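Local atomic coordinates of Low molecular weight phosphotyrosine protein phosphatase 1 (Drosophila melanogaster, PDB entry 7CUY), a protein that probably removes phosphate from tyrosine-phosphorylated proteins, small aryl phosphates and acyl phosphates, as a member of the low molecular weight protein tyrosine phosphatase family. Residues L108-F113 with Q139-A144; V21-T26 with A146-E151; F85-D90 with R120-P125; L59-L64 with G133-Y138. All coordinates share one frame; numbering follows the deposited sequence.

Overall arrangement
Helix 132-153 ties three contacts together: interactions 4, 1 and 2 follow one another along it, packing it against the end of helix 53-61, the turn after strand 106-109, and helix 15-29. Interaction 3 lies where the chain leaves strand 83-86 and carries Asp124, the probable proton donor; its Asp88 side chain comes within about 3 Å of that of Arg15, and its Met87 side chain within about 4 Å of that of Cys9, the probable nucleophile, and about 7 Å of a bound HEPES. The centre of interaction 1 lies about 9 Å from those of both 2 and 3, whereas those of 2 and 3 are about 17 Å apart. Val22 touching Tyr138 links interactions 2 and 4.

Interaction 1. Residues L108-F113 with Q139-A144; sequences LMLGDF and QQCVVA
Leu110 reaches from the turn after a sheet strand to a small residue on a helix, Ala144, and illustrates how a methyl-sized side chain lets a turn approach a helix closely. Its CB, 4.8 Å from Ala144 CB, mainly carries the chain forward. CG, placed opposite the backbone N (chi1 -180°), then closes to 3.7 Å from Ala144 CB. Of the two branches, CD1 stays beside that same methyl at 3.8 Å, while CD2 passes on toward the preceding helical turn and meets Cys141 SG at 4.1 Å. The leucine fork is thus shared between Cys141 and Ala144, one turn apart on the same helix side.

The backbone of the turn completes the seat of the alanine. Leu110 O lies 3.4 Å from Ala144 CB and also accepts the backbone N-H of Phe113 within the turn. Phe113 O approaches Ala144 CA at 3.2 Å in a CA-H...O contact with an angle of 140° at the hydrogen. No conventional hydrogen bond crosses, and the contact is buried.

Phe113 turns its ring away from Ala144 to meet Phe148, further along the helix, edge-to-face. Strand 106-109, at one margin of the parallel sheet, is thereby joined through its following turn to helix 132-153, with Ala19 of helix 15-29 touching both Leu110 and Cys141.

Interaction 2. Residues V21-T26 with A146-E151; sequences VVMVDT and AAFMKE
Thr26 lays its methyl CG2 against the end of Met149, 3.6 Å from SD and equally far from CE, so that a short branched side chain on one helix meets the flexible thioether of the other. That methyl faces the partner helix because CG2 stands opposite the backbone N while OG1 is turned back along its own helix (chi1 -69°). There OG1 donates to Val22 O at 2.8 Å, from above the carbonyl plane, and the same oxygen also accepts the backbone N-H of Thr26. The buried hydroxyl is satisfied locally, which makes threonine an effectively apolar neighbour across the interface. Its CG2 also rests 3.9 Å from Ala146 CA, where the small alanine allows close approach.

One turn earlier, Met23 bends at chi2 and chi3 until CE reaches Met149 CB at 3.9 Å. Its SD lies obliquely to the Phe148 ring, 4.4 Å from CD1, a looser touch than the methyl contact. Met149 thus crosses both partners at a slant, meeting Thr26 with its tip and Met23 with its CB, and no hydrogen bond spans the seam.

The short helical segments approach to 10.3 Å between axes and cross at -47°. Helices 15-29 and 132-153 both lie on one face of the parallel sheet: Met23 also touches Val37 of strand 35-41, while Phe148 meets Phe85 and Tyr83 of strand 83-86 edge-to-face.

Interaction 3. Residues F85-D90 with R120-P125; sequences FGMDED and RIIEDP
Met87 O is gripped from two directions, by the backbone N-H of Ile122 and by a water. The Ile122 N to Met87 O bond is 3.2 Å long, with 159° at the hydrogen; the water donates to Met87 O at 2.6 Å and also to Arg120 O, clamping the loop 120-125 to the end of strand 83-86.

Ile121 CG2 packs 3.8 Å from Asp88 CB, and its CD1 lies 3.4 Å from both Glu89 OE1 and Glu89 OE2. Cutting Ile121 back to an alanine removes CG2 and CD1, which is likely to leave the Glu89 carboxylate freer to turn and to open a gap beside Asp88 CB.

Asp88 is the N-cap of helix 89-98: with CG between its backbone N and carbonyl carbon (chi1 62°), it turns OD1 to Asn91 N, while OD2 forms a salt bridge with Arg15. A second water donates to Asp88 OD2 at 2.9 Å and to Glu123 OE1, and accepts from Asp124 N at 3.0 Å. It stands between two acidic groups and probably eases their mutual repulsion. As Ile122 O also accepts from Arg15, this chemistry is consistent with a second shell positioning Arg15 and the loop of Asp124, the probable proton donor.

Interaction 4. Residues L59-L64 with G133-Y138; sequences LQKHGL and GFETAY
His62 holds its ring opposite its carbonyl carbon (chi1 -62°), and Tyr138 swings its own opposite the backbone N (chi1 172°); these torsions bring the two rings face to face. The result is an offset aromatic stack between a helix C-terminus and the side of helix 132-153. The centroids of the His62 and Tyr138 rings are 4.0 Å apart and the planes differ by 19°. Tyr138 CE2 sits over the centre of the imidazole, whereas the histidine covers the phenol face toward its rim. The shift also brings Tyr138 OH to 3.4 Å from His62 CB.

The imidazole is also fixed at its edge. His62 NE2 donates to Glu135 OE1 at 2.9 Å, along a nearly straight line and within the ring plane, meeting the syn lone pair of a carboxylate that is almost coplanar with the ring. Stack and hydrogen bond at right angles to it leave the ring little freedom to rotate. With an alanine in place of His62, Glu135 OE1 would probably lose its ring N-H, and one face of Tyr138 its stacking partner.

A Schellman motif ends helix 53-61 and sets up the arrangement: Gly63, with positive phi, lets Gly63 N bond to Gln60 O at 2.7 Å, and Leu64 N to Leu59 O at 2.9 Å. The chain thus turns back, bringing Leu64 to the phenol, which Leu59 meets from the last turn of the helix. Leu59 CD2 lies 4.0 Å from Tyr138 CD1, and Leu64 CD1 comes in at the ring edge, 4.0 Å from Tyr138 CE1.

Interaction 1. Residues L108-F113 with Q139-A144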
loop_
_atom_site.group_PDB
_atom_site.type_symbol
_atom_site.label_atom_id
_atom_site.label_comp_id
_atom_site.label_asym_id
_atom_site.label_seq_id
_atom_site.Cartn_x
_atom_site.Cartn_y
_atom_site.Cartn_z
ATOM N N LEU A 108 -3.416 -6.930 7.297
ATOM C CA LEU A 108 -2.556 -7.850 6.575
ATOM C C LEU A 108 -1.256 -7.145 6.238
ATOM O O LEU A 108 -1.186 -5.922 6.177
ATOM C CB LEU A 108 -3.244 -8.364 5.288
ATOM C CG LEU A 108 -4.613 -9.014 5.552
ATOM C CD1 LEU A 108 -5.379 -9.179 4.263
ATOM C CD2 LEU A 108 -4.467 -10.358 6.304
ATOM N N MET A 109 -0.217 -7.923 6.017
ATOM C CA MET A 109 1.015 -7.375 5.488
ATOM C C MET A 109 1.073 -7.724 4.006
ATOM O O MET A 109 0.881 -8.888 3.635
ATOM C CB MET A 109 2.227 -7.925 6.245
ATOM C CG MET A 109 3.445 -7.094 5.972
ATOM S SD MET A 109 4.891 -7.629 6.874
ATOM C CE MET A 109 5.283 -9.130 5.969
ATOM N N LEU A 110 1.280 -6.706 3.156
ATOM C CA LEU A 110 1.083 -6.911 1.717
ATOM C C LEU A 110 1.970 -8.039 1.184
ATOM O O LEU A 110 1.524 -8.862 0.374
ATOM C CB LEU A 110 1.339 -5.605 0.957
ATOM C CG LEU A 110 1.150 -5.695 -0.570
ATOM C CD1 LEU A 110 -0.195 -6.266 -0.909
ATOM C CD2 LEU A 110 1.313 -4.338 -1.235
ATOM N N GLY A 111 3.214 -8.123 1.657
ATOM C CA GLY A 111 4.129 -9.107 1.114
ATOM C C GLY A 111 3.850 -10.540 1.537
ATOM O O GLY A 111 4.522 -11.446 1.039
ATOM N N ASP A 112 2.898 -10.772 2.440
ATOM C CA ASP A 112 2.512 -12.156 2.713
ATOM C C ASP A 112 1.758 -12.783 1.537
ATOM O O ASP A 112 1.419 -13.974 1.586
ATOM C CB ASP A 112 1.668 -12.240 3.992
ATOM C CG ASP A 112 2.521 -12.189 5.274
ATOM O OD1 ASP A 112 3.750 -12.381 5.190
ATOM O OD2 ASP A 112 1.955 -11.964 6.370
ATOM N N PHE A 113 1.494 -12.021 0.477
ATOM C CA PHE A 113 0.837 -12.540 -0.712
ATOM C C PHE A 113 1.836 -12.545 -1.857
ATOM O O PHE A 113 2.571 -11.570 -2.045
ATOM C CB PHE A 113 -0.418 -11.723 -1.036
ATOM C CG PHE A 113 -1.473 -11.846 0.019
ATOM C CD1 PHE A 113 -2.419 -12.856 -0.047
ATOM C CD2 PHE A 113 -1.460 -11.012 1.131
ATOM C CE1 PHE A 113 -3.373 -13.002 0.952
ATOM C CE2 PHE A 113 -2.404 -11.147 2.136
ATOM C CZ PHE A 113 -3.363 -12.137 2.055
ATOM N N GLN A 139 8.193 -3.681 -7.948
ATOM C CA GLN A 139 8.174 -5.080 -8.362
ATOM C C GLN A 139 7.452 -5.951 -7.339
ATOM O O GLN A 139 6.667 -6.834 -7.705
ATOM C CB GLN A 139 9.601 -5.591 -8.589
ATOM C CG GLN A 139 10.273 -5.031 -9.834
ATOM C CD GLN A 139 11.173 -6.047 -10.551
ATOM O OE1 GLN A 139 11.403 -7.175 -10.072
ATOM N NE2 GLN A 139 11.657 -5.658 -11.729
ATOM N N GLN A 140 7.697 -5.711 -6.048
ATOM C CA GLN A 140 7.044 -6.501 -5.008
ATOM C C GLN A 140 5.537 -6.282 -5.013
ATOM O O GLN A 140 4.760 -7.240 -4.944
ATOM C CB GLN A 140 7.629 -6.152 -3.639
ATOM C CG GLN A 140 9.059 -6.623 -3.447
ATOM C CD GLN A 140 9.704 -6.028 -2.203
ATOM O OE1 GLN A 140 9.996 -4.832 -2.156
ATOM N NE2 GLN A 140 9.942 -6.860 -1.199
ATOM N N CYS A 141 5.111 -5.023 -5.084
ATOM C CA CYS A 141 3.687 -4.710 -5.115
ATOM C C CYS A 141 2.991 -5.343 -6.320
ATOM O O CYS A 141 1.839 -5.780 -6.223
ATOM C CB CYS A 141 3.505 -3.193 -5.124
ATOM S SG CYS A 141 4.015 -2.417 -3.566
ATOM N N VAL A 142 3.650 -5.358 -7.475
ATOM C CA VAL A 142 3.040 -5.979 -8.646
ATOM C C VAL A 142 2.716 -7.444 -8.365
ATOM O O VAL A 142 1.610 -7.923 -8.658
ATOM C CB VAL A 142 3.963 -5.814 -9.864
ATOM C CG1 VAL A 142 3.503 -6.710 -11.028
ATOM C CG2 VAL A 142 4.003 -4.354 -10.282
ATOM N N VAL A 143 3.650 -8.166 -7.742
ATOM C CA VAL A 143 3.433 -9.577 -7.455
ATOM C C VAL A 143 2.438 -9.753 -6.312
ATOM O O VAL A 143 1.510 -10.564 -6.400
ATOM C CB VAL A 143 4.773 -10.271 -7.155
ATOM C CG1 VAL A 143 4.542 -11.710 -6.661
ATOM C CG2 VAL A 143 5.688 -10.247 -8.409
ATOM N N ALA A 144 2.622 -9.011 -5.219
ATOM C CA ALA A 144 1.749 -9.163 -4.056
ATOM C C ALA A 144 0.306 -8.792 -4.385
ATOM O O ALA A 144 -0.633 -9.498 -4.004
ATOM C CB ALA A 144 2.268 -8.300 -2.896
#

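Interaction 2. Residues V21-T26 with A146-E151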
loop_
_atom_site.group_PDB
_atom_site.type_symbol
_atom_site.label_atom_id
_atom_site.label_comp_id
_atom_site.label_asym_id
_atom_site.label_seq_id
_atom_site.Cartn_x
_atom_site.Cartn_y
_atom_site.Cartn_z
ATOM N N VAL A 21 -1.327 2.652 -6.263
ATOM C CA VAL A 21 -1.447 2.796 -7.711
ATOM C C VAL A 21 -1.354 1.430 -8.397
ATOM O O VAL A 21 -2.082 1.142 -9.369
ATOM C CB VAL A 21 -0.384 3.777 -8.234
ATOM C CG1 VAL A 21 -0.299 3.694 -9.744
ATOM C CG2 VAL A 21 -0.712 5.202 -7.813
ATOM N N VAL A 22 -0.463 0.562 -7.911
ATOM C CA VAL A 22 -0.336 -0.757 -8.515
ATOM C C VAL A 22 -1.613 -1.561 -8.298
ATOM O O VAL A 22 -2.063 -2.283 -9.196
ATOM C CB VAL A 22 0.912 -1.479 -7.967
ATOM C CG1 VAL A 22 0.898 -2.943 -8.335
ATOM C CG2 VAL A 22 2.185 -0.825 -8.492
ATOM N N MET A 23 -2.240 -1.432 -7.120
ATOM C CA MET A 23 -3.458 -2.201 -6.871
ATOM C C MET A 23 -4.574 -1.760 -7.811
ATOM O O MET A 23 -5.293 -2.601 -8.373
ATOM C CB MET A 23 -3.886 -2.068 -5.408
ATOM C CG MET A 23 -5.064 -2.957 -4.973
ATOM S SD MET A 23 -4.611 -4.703 -4.680
ATOM C CE MET A 23 -5.187 -5.417 -6.174
ATOM N N VAL A 24 -4.712 -0.450 -8.026
ATOM C CA VAL A 24 -5.742 0.044 -8.933
ATOM C C VAL A 24 -5.472 -0.445 -10.353
ATOM O O VAL A 24 -6.377 -0.921 -11.039
ATOM C CB VAL A 24 -5.840 1.578 -8.858
ATOM C CG1 VAL A 24 -6.668 2.120 -10.006
ATOM C CG2 VAL A 24 -6.483 1.966 -7.553
ATOM N N ASP A 25 -4.215 -0.362 -10.794
ATOM C CA ASP A 25 -3.835 -0.893 -12.097
ATOM C C ASP A 25 -4.078 -2.391 -12.180
ATOM O O ASP A 25 -4.521 -2.908 -13.215
ATOM C CB ASP A 25 -2.367 -0.582 -12.365
ATOM C CG ASP A 25 -1.921 -1.024 -13.746
ATOM O OD1 ASP A 25 -2.680 -0.783 -14.718
ATOM O OD2 ASP A 25 -0.814 -1.607 -13.853
ATOM N N THR A 26 -3.802 -3.106 -11.094
ATOM C CA THR A 26 -4.012 -4.542 -11.086
ATOM C C THR A 26 -5.493 -4.879 -11.193
ATOM O O THR A 26 -5.882 -5.769 -11.960
ATOM C CB THR A 26 -3.393 -5.123 -9.815
ATOM O OG1 THR A 26 -1.972 -5.009 -9.903
ATOM C CG2 THR A 26 -3.781 -6.568 -9.623
ATOM N N ALA A 146 -1.401 -8.683 -7.265
ATOM C CA ALA A 146 -2.034 -9.709 -8.087
ATOM C C ALA A 146 -2.469 -10.904 -7.246
ATOM O O ALA A 146 -3.628 -11.336 -7.305
ATOM C CB ALA A 146 -1.063 -10.144 -9.182
ATOM N N ALA A 147 -1.544 -11.444 -6.442
ATOM C CA ALA A 147 -1.834 -12.652 -5.675
ATOM C C ALA A 147 -2.970 -12.417 -4.685
ATOM O O ALA A 147 -3.896 -13.232 -4.587
ATOM C CB ALA A 147 -0.576 -13.137 -4.953
ATOM N N PHE A 148 -2.925 -11.299 -3.947
ATOM C CA PHE A 148 -4.041 -10.947 -3.068
ATOM C C PHE A 148 -5.352 -10.845 -3.840
ATOM O O PHE A 148 -6.383 -11.388 -3.421
ATOM C CB PHE A 148 -3.777 -9.619 -2.361
ATOM C CG PHE A 148 -4.971 -9.106 -1.596
ATOM C CD1 PHE A 148 -5.732 -8.067 -2.086
ATOM C CD2 PHE A 148 -5.335 -9.688 -0.394
ATOM C CE1 PHE A 148 -6.845 -7.592 -1.390
ATOM C CE2 PHE A 148 -6.434 -9.229 0.310
ATOM C CZ PHE A 148 -7.195 -8.174 -0.196
ATOM N N MET A 149 -5.344 -10.097 -4.944
ATOM C CA MET A 149 -6.555 -9.951 -5.747
ATOM C C MET A 149 -7.091 -11.304 -6.180
ATOM O O MET A 149 -8.294 -11.586 -6.054
ATOM C CB MET A 149 -6.277 -9.093 -6.977
ATOM C CG MET A 149 -7.464 -9.024 -7.918
ATOM S SD MET A 149 -7.087 -8.061 -9.381
ATOM C CE MET A 149 -6.098 -9.287 -10.277
ATOM N N LYS A 150 -6.211 -12.163 -6.690
ATOM C CA LYS A 150 -6.671 -13.460 -7.178
ATOM C C LYS A 150 -7.228 -14.317 -6.045
ATOM O O LYS A 150 -8.319 -14.890 -6.171
ATOM C CB LYS A 150 -5.535 -14.172 -7.915
ATOM C CG LYS A 150 -5.510 -13.857 -9.403
ATOM C CD LYS A 150 -4.173 -14.187 -10.023
ATOM C CE LYS A 150 -4.319 -14.525 -11.483
ATOM N NZ LYS A 150 -4.748 -13.364 -12.271
ATOM N N GLU A 151 -6.508 -14.409 -4.920
ATOM C CA GLU A 151 -6.958 -15.271 -3.825
ATOM C C GLU A 151 -8.176 -14.697 -3.119
ATOM O O GLU A 151 -9.223 -15.346 -3.035
ATOM C CB GLU A 151 -5.845 -15.472 -2.801
ATOM C CG GLU A 151 -4.661 -16.212 -3.308
ATOM C CD GLU A 151 -3.538 -16.171 -2.304
ATOM O OE1 GLU A 151 -3.832 -16.335 -1.090
ATOM O OE2 GLU A 151 -2.382 -15.941 -2.728
#

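Interaction 3. Residues F85-D90 with R120-P125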
loop_
_atom_site.group_PDB
_atom_site.type_symbol
_atom_site.label_atom_id
_atom_site.label_comp_id
_atom_site.label_asym_id
_atom_site.label_seq_id
_atom_site.Cartn_x
_atom_site.Cartn_y
_atom_site.Cartn_z
ATOM N N PHE A 85 -3.443 -2.825 4.776
ATOM C CA PHE A 85 -2.150 -3.447 4.503
ATOM C C PHE A 85 -1.003 -2.607 5.055
ATOM O O PHE A 85 -0.883 -1.424 4.724
ATOM C CB PHE A 85 -1.919 -3.616 2.994
ATOM C CG PHE A 85 -2.714 -4.727 2.355
ATOM C CD1 PHE A 85 -2.273 -6.036 2.414
ATOM C CD2 PHE A 85 -3.874 -4.452 1.665
ATOM C CE1 PHE A 85 -2.995 -7.057 1.794
ATOM C CE2 PHE A 85 -4.602 -5.463 1.062
ATOM C CZ PHE A 85 -4.163 -6.766 1.124
ATOM N N GLY A 86 -0.114 -3.239 5.853
ATOM C CA GLY A 86 1.170 -2.642 6.148
ATOM C C GLY A 86 2.225 -3.123 5.171
ATOM O O GLY A 86 2.039 -4.103 4.459
ATOM N N MET A 87 3.351 -2.423 5.142
ATOM C CA MET A 87 4.447 -2.810 4.264
ATOM C C MET A 87 5.523 -3.640 4.958
ATOM O O MET A 87 6.164 -4.471 4.299
ATOM C CB MET A 87 5.090 -1.565 3.647
ATOM C CG MET A 87 4.102 -0.670 2.901
ATOM S SD MET A 87 3.405 -1.456 1.432
ATOM C CE MET A 87 1.671 -1.398 1.791
ATOM N N ASP A 88 5.752 -3.426 6.256
ATOM C CA ASP A 88 6.813 -4.114 6.986
ATOM C C ASP A 88 6.329 -4.399 8.407
ATOM O O ASP A 88 5.217 -4.032 8.791
ATOM C CB ASP A 88 8.118 -3.298 6.958
ATOM C CG ASP A 88 7.990 -1.959 7.628
ATOM O OD1 ASP A 88 7.022 -1.765 8.385
ATOM O OD2 ASP A 88 8.857 -1.081 7.394
ATOM N N GLU A 89 7.176 -5.058 9.200
ATOM C CA GLU A 89 6.742 -5.496 10.521
ATOM C C GLU A 89 6.472 -4.324 11.467
ATOM O O GLU A 89 5.586 -4.427 12.326
ATOM C CB GLU A 89 7.779 -6.448 11.135
ATOM C CG GLU A 89 9.220 -5.935 11.093
ATOM C CD GLU A 89 9.943 -6.225 9.769
ATOM O OE1 GLU A 89 9.874 -5.377 8.846
ATOM O OE2 GLU A 89 10.591 -7.304 9.667
ATOM N N ASP A 90 7.226 -3.225 11.341
ATOM C CA ASP A 90 6.944 -2.015 12.120
ATOM C C ASP A 90 5.552 -1.465 11.806
ATOM O O ASP A 90 4.808 -1.078 12.715
ATOM C CB ASP A 90 8.003 -0.940 11.833
ATOM C CG ASP A 90 9.346 -1.203 12.524
ATOM O OD1 ASP A 90 9.422 -2.055 13.440
ATOM O OD2 ASP A 90 10.335 -0.529 12.145
ATOM N N ARG A 120 9.453 -10.800 1.422
ATOM C CA ARG A 120 8.115 -10.370 1.801
ATOM C C ARG A 120 8.088 -8.994 2.449
ATOM O O ARG A 120 7.035 -8.353 2.445
ATOM C CB ARG A 120 7.475 -11.388 2.729
ATOM C CG ARG A 120 7.969 -11.351 4.149
ATOM C CD ARG A 120 7.406 -12.542 4.845
ATOM N NE ARG A 120 7.774 -12.625 6.247
ATOM C CZ ARG A 120 6.886 -12.679 7.231
ATOM N NH1 ARG A 120 5.588 -12.646 6.946
ATOM N NH2 ARG A 120 7.294 -12.777 8.494
ATOM N N ILE A 121 9.211 -8.527 2.988
ATOM C CA ILE A 121 9.278 -7.193 3.575
ATOM C C ILE A 121 9.465 -6.179 2.454
ATOM O O ILE A 121 10.377 -6.303 1.625
ATOM C CB ILE A 121 10.412 -7.097 4.607
ATOM C CG1 ILE A 121 10.231 -8.155 5.698
ATOM C CG2 ILE A 121 10.487 -5.698 5.219
ATOM C CD1 ILE A 121 9.114 -7.878 6.667
ATOM N N ILE A 122 8.577 -5.195 2.390
ATOM C CA ILE A 122 8.762 -4.084 1.466
ATOM C C ILE A 122 9.464 -2.981 2.247
ATOM O O ILE A 122 8.860 -2.297 3.081
ATOM C CB ILE A 122 7.447 -3.625 0.835
ATOM C CG1 ILE A 122 6.911 -4.750 -0.079
ATOM C CG2 ILE A 122 7.695 -2.362 0.056
ATOM C CD1 ILE A 122 5.383 -4.765 -0.285
ATOM N N GLU A 123 10.757 -2.820 1.972
ATOM C CA GLU A 123 11.625 -1.964 2.770
ATOM C C GLU A 123 11.440 -0.497 2.421
ATOM O O GLU A 123 11.253 -0.134 1.259
ATOM C CB GLU A 123 13.093 -2.337 2.551
ATOM C CG GLU A 123 13.414 -3.798 2.757
ATOM C CD GLU A 123 13.739 -4.086 4.200
ATOM O OE1 GLU A 123 13.516 -3.172 5.031
ATOM O OE2 GLU A 123 14.210 -5.215 4.501
ATOM N N ASP A 124 11.517 0.335 3.436
ATOM C CA ASP A 124 11.530 1.785 3.349
ATOM C C ASP A 124 12.681 2.243 2.452
ATOM O O ASP A 124 13.847 2.081 2.829
ATOM C CB ASP A 124 11.672 2.331 4.769
ATOM C CG ASP A 124 11.512 3.833 4.849
ATOM O OD1 ASP A 124 11.491 4.505 3.790
ATOM O OD2 ASP A 124 11.426 4.326 5.992
ATOM N N PRO A 125 12.422 2.802 1.273
ATOM C CA PRO A 125 13.519 3.256 0.402
ATOM C C PRO A 125 13.956 4.702 0.590
ATOM O O PRO A 125 14.836 5.147 -0.150
ATOM C CB PRO A 125 12.907 3.085 -0.986
ATOM C CG PRO A 125 11.482 3.475 -0.770
ATOM C CD PRO A 125 11.111 2.975 0.616
HETATM O O HOH W 1 5.099 -6.515 3.072
HETATM O O HOH W 2 11.390 -1.128 6.058
#

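Interaction 4. Residues L59-L64 with G133-Y138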
loop_
_atom_site.group_PDB
_atom_site.type_symbol
_atom_site.label_atom_id
_atom_site.label_comp_id
_atom_site.label_asym_id
_atom_site.label_seq_id
_atom_site.Cartn_x
_atom_site.Cartn_y
_atom_site.Cartn_z
ATOM N N LEU A 59 6.695 5.152 -10.999
ATOM C CA LEU A 59 5.422 4.767 -11.602
ATOM C C LEU A 59 5.365 5.186 -13.075
ATOM O O LEU A 59 4.974 4.386 -13.934
ATOM C CB LEU A 59 4.259 5.367 -10.803
ATOM C CG LEU A 59 4.088 4.743 -9.412
ATOM C CD1 LEU A 59 3.123 5.545 -8.501
ATOM C CD2 LEU A 59 3.651 3.273 -9.537
ATOM N N GLN A 60 5.778 6.430 -13.377
ATOM C CA GLN A 60 5.909 6.902 -14.757
ATOM C C GLN A 60 6.707 5.935 -15.620
ATOM O O GLN A 60 6.294 5.593 -16.731
ATOM C CB GLN A 60 6.587 8.268 -14.783
ATOM C CG GLN A 60 5.775 9.405 -14.230
ATOM C CD GLN A 60 6.235 10.734 -14.788
ATOM O OE1 GLN A 60 7.423 11.060 -14.729
ATOM N NE2 GLN A 60 5.299 11.511 -15.338
ATOM N N LYS A 61 7.870 5.498 -15.126
ATOM C CA LYS A 61 8.673 4.511 -15.840
ATOM C C LYS A 61 7.826 3.337 -16.301
ATOM O O LYS A 61 8.097 2.743 -17.354
ATOM C CB LYS A 61 9.809 4.026 -14.940
ATOM C CG LYS A 61 10.649 2.893 -15.495
ATOM C CD LYS A 61 11.404 2.170 -14.367
ATOM C CE LYS A 61 12.566 1.309 -14.885
ATOM N NZ LYS A 61 13.709 2.119 -15.411
ATOM N N HIS A 62 6.784 3.001 -15.542
ATOM C CA HIS A 62 5.916 1.881 -15.865
ATOM C C HIS A 62 4.562 2.339 -16.369
ATOM O O HIS A 62 3.601 1.565 -16.343
ATOM C CB HIS A 62 5.765 0.967 -14.652
ATOM C CG HIS A 62 7.057 0.366 -14.202
ATOM N ND1 HIS A 62 7.525 -0.835 -14.690
ATOM C CD2 HIS A 62 7.978 0.795 -13.309
ATOM C CE1 HIS A 62 8.684 -1.118 -14.122
ATOM N NE2 HIS A 62 8.983 -0.143 -13.283
ATOM N N GLY A 63 4.471 3.586 -16.827
ATOM C CA GLY A 63 3.257 4.068 -17.451
ATOM C C GLY A 63 2.113 4.315 -16.499
ATOM O O GLY A 63 0.951 4.219 -16.906
ATOM N N LEU A 64 2.406 4.639 -15.242
ATOM C CA LEU A 64 1.383 4.887 -14.243
ATOM C C LEU A 64 1.525 6.304 -13.718
ATOM O O LEU A 64 2.586 6.913 -13.816
ATOM C CB LEU A 64 1.487 3.885 -13.094
ATOM C CG LEU A 64 1.083 2.503 -13.562
ATOM C CD1 LEU A 64 1.596 1.454 -12.591
ATOM C CD2 LEU A 64 -0.443 2.431 -13.743
ATOM N N GLY A 133 15.468 1.469 -4.627
ATOM C CA GLY A 133 14.566 0.879 -3.654
ATOM C C GLY A 133 13.099 1.079 -3.974
ATOM O O GLY A 133 12.258 0.303 -3.507
ATOM N N PHE A 134 12.773 2.114 -4.745
ATOM C CA PHE A 134 11.394 2.319 -5.163
ATOM C C PHE A 134 11.013 1.313 -6.236
ATOM O O PHE A 134 9.894 0.779 -6.242
ATOM C CB PHE A 134 11.216 3.750 -5.673
ATOM C CG PHE A 134 11.364 4.807 -4.600
ATOM C CD1 PHE A 134 12.608 5.100 -4.059
ATOM C CD2 PHE A 134 10.263 5.534 -4.162
ATOM C CE1 PHE A 134 12.748 6.081 -3.073
ATOM C CE2 PHE A 134 10.388 6.514 -3.179
ATOM C CZ PHE A 134 11.628 6.796 -2.645
ATOM N N GLU A 135 11.942 1.046 -7.153
ATOM C CA GLU A 135 11.703 0.051 -8.186
ATOM C C GLU A 135 11.485 -1.326 -7.576
ATOM O O GLU A 135 10.617 -2.079 -8.035
ATOM C CB GLU A 135 12.870 0.052 -9.176
ATOM C CG GLU A 135 12.961 -1.175 -10.076
ATOM C CD GLU A 135 11.871 -1.214 -11.146
ATOM O OE1 GLU A 135 11.195 -0.169 -11.358
ATOM O OE2 GLU A 135 11.700 -2.292 -11.770
ATOM N N THR A 136 12.232 -1.682 -6.519
ATOM C CA THR A 136 12.030 -3.030 -5.989
ATOM C C THR A 136 10.710 -3.117 -5.229
ATOM O O THR A 136 9.997 -4.123 -5.335
ATOM C CB THR A 136 13.218 -3.503 -5.127
ATOM O OG1 THR A 136 12.917 -3.415 -3.728
ATOM C CG2 THR A 136 14.446 -2.712 -5.417
ATOM N N ALA A 137 10.344 -2.056 -4.501
ATOM C CA ALA A 137 9.007 -1.976 -3.923
ATOM C C ALA A 137 7.929 -2.128 -4.998
ATOM O O ALA A 137 6.929 -2.833 -4.804
ATOM C CB ALA A 137 8.840 -0.648 -3.183
ATOM N N TYR A 138 8.102 -1.448 -6.131
ATOM C CA TYR A 138 7.144 -1.587 -7.220
ATOM C C TYR A 138 7.048 -3.044 -7.680
ATOM O O TYR A 138 5.949 -3.605 -7.783
ATOM C CB TYR A 138 7.526 -0.658 -8.380
ATOM C CG TYR A 138 6.680 -0.895 -9.612
ATOM C CD1 TYR A 138 5.496 -0.211 -9.791
ATOM C CD2 TYR A 138 7.062 -1.823 -10.582
ATOM C CE1 TYR A 138 4.703 -0.430 -10.894
ATOM C CE2 TYR A 138 6.273 -2.053 -11.693
ATOM C CZ TYR A 138 5.093 -1.352 -11.845
ATOM O OH TYR A 138 4.289 -1.564 -12.949
#